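Local coordinates for protein 2,3,4,5-tetrahydropyridine-2,6-dicarboxylate N-succinyltransferase (Campylobacter jejuni, PDB 2RIJ) that probably catalyses the succinyl-CoA-dependent conversion of cyclic tetrahydrodipicolinate into acyclic N-succinyl-L-2-amino-6-oxopimelate, a step in lysine biosynthesis, at residues Lys14-Lys19 / Ala66-Gly71. Numbering follows the deposited sequence. Where two conformers were deposited one is given.
Sequences KQIEQK and AFMQRG
Met-68, modelled as selenomethionine, meets both Ile-16 and Lys-19, joining the C-terminal ends of helices 6-17 and 57-69 within the N-terminal region of the succinyltransferase, away from the predicted succinyl-CoA site. The apolar part is a methyl-to-methyl touch: CE of Met-68 lies 4.0 Å from CG2 of Ile-16. The Met-68 chain runs extended through CG and then bends at its last torsion (chi3 -79°), which carries CE off the line of the chain. A beta-branched residue suits the buried position of Ile-16, because CG2 can meet Met-68 while the side chain as a whole also packs on Ala-61, Ile-62 and Glu-65 of helix 57-69.

The second set of contacts is between long, flexible chains. Lys-19 follows the end of its helix and stretches out toward Met-68; its CD sits 3.9 Å from SE of Met-68, and NZ is 3.9 Å from CB of Met-68. The CD methylene of Lys-19 thus lies against the soft, polarisable selenium and also 4.0 Å from CE of Met-68. The ammonium finds its polar partner outside these segments, in a salt bridge to Glu-65, one helical turn before Met-68.

Beyond Met-68 the helix closes in a Schellman motif, with Gly-71 at positive phi and its N bonded to Met-68 O at 2.9 Å. Glycine suits this place because it lacks a CB, which at these backbone angles would press against the carbonyl O of Arg-70.

With just 132 Å² buried in all, the direct contact is small and rests on van der Waals packing; the salt bridge to Glu-65 adds a polar tie between Lys-19 and helix 57-69.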
ATOM      1  N   LYS A  14      36.968 -61.927  24.543  1.00 25.86           N
ATOM      2  CA  LYS A  14      35.842 -62.543  25.259  1.00 26.30           C
ATOM      3  C   LYS A  14      36.057 -62.484  26.767  1.00 26.24           C
ATOM      4  O   LYS A  14      35.155 -62.111  27.514  1.00 26.30           O
ATOM      5  CB  LYS A  14      35.636 -64.009  24.815  1.00 26.54           C
ATOM      6  CG  LYS A  14      34.385 -64.682  25.393  1.00 31.55           C
ATOM      7  N   GLN A  15      37.261 -62.802  27.227  1.00 27.12           N
ATOM      8  CA  GLN A  15      37.544 -62.692  28.664  1.00 28.43           C
ATOM      9  C   GLN A  15      37.412 -61.264  29.213  1.00 26.45           C
ATOM     10  O   GLN A  15      36.890 -61.056  30.311  1.00 25.16           O
ATOM     11  CB  GLN A  15      38.932 -63.246  28.997  1.00 27.73           C
ATOM     12  CG  GLN A  15      38.985 -64.729  28.871  1.00 37.28           C
ATOM     13  CD  GLN A  15      40.357 -65.307  29.157  1.00 36.76           C
ATOM     14  OE1 GLN A  15      41.344 -64.579  29.364  1.00 53.09           O
ATOM     15  NE2 GLN A  15      40.430 -66.637  29.143  1.00 55.41           N
ATOM     16  N   ILE A  16      37.912 -60.292  28.471  1.00 23.47           N
ATOM     17  CA  ILE A  16      37.834 -58.900  28.887  1.00 24.87           C
ATOM     18  C   ILE A  16      36.373 -58.458  28.996  1.00 25.95           C
ATOM     19  O   ILE A  16      35.948 -57.860  30.006  1.00 26.83           O
ATOM     20  CB  ILE A  16      38.589 -57.985  27.886  1.00 21.14           C
ATOM     21  CG1 ILE A  16      40.095 -58.286  27.921  1.00 24.27           C
ATOM     22  CG2 ILE A  16      38.311 -56.475  28.177  1.00 22.80           C
ATOM     23  CD1 ILE A  16      40.857 -57.751  26.682  1.00 22.75           C
ATOM     24  N   GLU A  17      35.595 -58.794  27.965  1.00 26.77           N
ATOM     25  CA  GLU A  17      34.244 -58.287  27.825  1.00 28.16           C
ATOM     26  C   GLU A  17      33.319 -58.981  28.821  1.00 33.55           C
ATOM     27  O   GLU A  17      32.239 -58.480  29.093  1.00 36.17           O
ATOM     28  CB  GLU A  17      33.731 -58.412  26.373  1.00 25.52           C
ATOM     29  CG  GLU A  17      34.392 -57.457  25.386  1.00 31.15           C
ATOM     30  CD  GLU A  17      33.871 -57.572  23.936  1.00 30.31           C
ATOM     31  OE1 GLU A  17      33.220 -58.594  23.634  1.00 37.28           O
ATOM     32  OE2 GLU A  17      34.113 -56.631  23.116  1.00 29.99           O
ATOM     33  N   GLN A  18      33.749 -60.111  29.377  1.00 36.30           N
ATOM     34  CA  GLN A  18      32.992 -60.811  30.416  0.50 37.47           C
ATOM     35  C   GLN A  18      33.380 -60.317  31.819  1.00 37.29           C
ATOM     36  O   GLN A  18      32.862 -60.805  32.830  1.00 39.60           O
ATOM     37  CB  GLN A  18      33.155 -62.342  30.278  0.50 39.11           C
ATOM     38  CG  GLN A  18      34.430 -62.913  30.879  0.50 37.98           C
ATOM     39  CD  GLN A  18      34.674 -64.399  30.583  0.50 39.53           C
ATOM     40  OE1 GLN A  18      35.557 -65.012  31.186  0.50 33.73           O
ATOM     41  NE2 GLN A  18      33.903 -64.975  29.665  0.50 43.02           N
ATOM     42  N   LYS A  19      34.276 -59.346  31.904  1.00 36.07           N
ATOM     43  CA  LYS A  19      34.577 -58.749  33.194  1.00 38.66           C
ATOM     44  C   LYS A  19      33.339 -58.030  33.692  1.00 41.13           C
ATOM     45  O   LYS A  19      32.462 -57.627  32.912  1.00 39.44           O
ATOM     46  CB  LYS A  19      35.749 -57.766  33.120  1.00 40.80           C
ATOM     47  CG  LYS A  19      37.124 -58.442  33.050  1.00 44.76           C
ATOM     48  CD  LYS A  19      38.253 -57.399  32.901  1.00 41.34           C
ATOM     49  CE  LYS A  19      39.611 -57.995  33.191  1.00 46.78           C
ATOM     50  NZ  LYS A  19      40.597 -57.008  33.738  1.00 43.52           N
ATOM     51  N   ALA A  66      44.427 -52.661  29.076  1.00 23.53           N
ATOM     52  CA  ALA A  66      45.753 -52.178  29.394  1.00 23.81           C
ATOM     53  C   ALA A  66      45.736 -51.396  30.718  1.00 22.68           C
ATOM     54  O   ALA A  66      46.637 -51.513  31.524  1.00 24.67           O
ATOM     55  CB  ALA A  66      46.296 -51.327  28.260  1.00 22.84           C
ATOM     56  N   PHE A  67      44.685 -50.618  30.917  1.00 22.10           N
ATOM     57  CA  PHE A  67      44.505 -49.807  32.090  1.00 23.67           C
ATOM     58  C   PHE A  67      44.106 -50.676  33.266  1.00 25.18           C
ATOM     59  O   PHE A  67      44.692 -50.558  34.340  1.00 24.80           O
ATOM     60  CB  PHE A  67      43.436 -48.742  31.846  1.00 23.33           C
ATOM     61  CG  PHE A  67      43.843 -47.684  30.854  1.00 20.14           C
ATOM     62  CD1 PHE A  67      44.932 -46.886  31.077  1.00 27.19           C
ATOM     63  CD2 PHE A  67      43.100 -47.475  29.717  1.00 18.77           C
ATOM     64  CE1 PHE A  67      45.299 -45.917  30.161  1.00 26.90           C
ATOM     65  CE2 PHE A  67      43.459 -46.470  28.780  1.00 22.37           C
ATOM     66  CZ  PHE A  67      44.566 -45.722  29.018  1.00 23.20           C
HETATM   67  N   MSE A  68      43.144 -51.565  33.051  1.00 26.29           N
HETATM   68  CA  MSE A  68      42.687 -52.435  34.132  1.00 27.85           C
HETATM   69  C   MSE A  68      43.803 -53.324  34.642  1.00 28.49           C
HETATM   70  O   MSE A  68      43.900 -53.548  35.854  1.00 28.10           O
HETATM   71  CB  MSE A  68      41.505 -53.262  33.694  1.00 27.23           C
HETATM   72  CG  MSE A  68      40.256 -52.416  33.523  1.00 28.74           C
HETATM   73 SE   MSE A  68      38.662 -53.492  33.148  0.75 35.00          SE
HETATM   74  CE  MSE A  68      38.871 -53.881  31.210  1.00 21.72           C
ATOM     75  N   GLN A  69      44.638 -53.788  33.709  1.00 29.72           N
ATOM     76  CA  GLN A  69      45.782 -54.654  33.986  1.00 30.50           C
ATOM     77  C   GLN A  69      46.731 -54.006  34.986  1.00 31.67           C
ATOM     78  O   GLN A  69      47.285 -54.700  35.829  1.00 33.24           O
ATOM     79  CB  GLN A  69      46.532 -55.102  32.694  1.00 30.29           C
ATOM     80  CG  GLN A  69      46.329 -56.587  32.354  1.00 38.98           C
ATOM     81  N   ARG A  70      46.898 -52.694  34.936  1.00 29.11           N
ATOM     82  CA  ARG A  70      47.708 -52.000  35.943  1.00 28.71           C
ATOM     83  C   ARG A  70      46.927 -51.350  37.076  1.00 30.06           C
ATOM     84  O   ARG A  70      47.432 -50.435  37.723  1.00 31.04           O
ATOM     85  CB  ARG A  70      48.637 -50.968  35.306  1.00 28.55           C
ATOM     86  CG  ARG A  70      47.999 -49.828  34.557  1.00 27.85           C
ATOM     87  CD  ARG A  70      49.138 -48.971  33.989  1.00 28.78           C
ATOM     88  NE  ARG A  70      48.720 -47.907  33.101  1.00 29.41           N
ATOM     89  CZ  ARG A  70      48.239 -46.738  33.501  1.00 32.33           C
ATOM     90  NH1 ARG A  70      48.152 -46.444  34.791  1.00 33.04           N
ATOM     91  NH2 ARG A  70      47.897 -45.832  32.602  1.00 31.56           N
ATOM     92  N   GLY A  71      45.714 -51.813  37.334  1.00 30.70           N
ATOM     93  CA  GLY A  71      44.959 -51.333  38.490  1.00 30.89           C
ATOM     94  C   GLY A  71      44.091 -50.088  38.320  1.00 31.47           C
ATOM     95  O   GLY A  71      43.515 -49.616  39.298  1.00 30.17           O
TER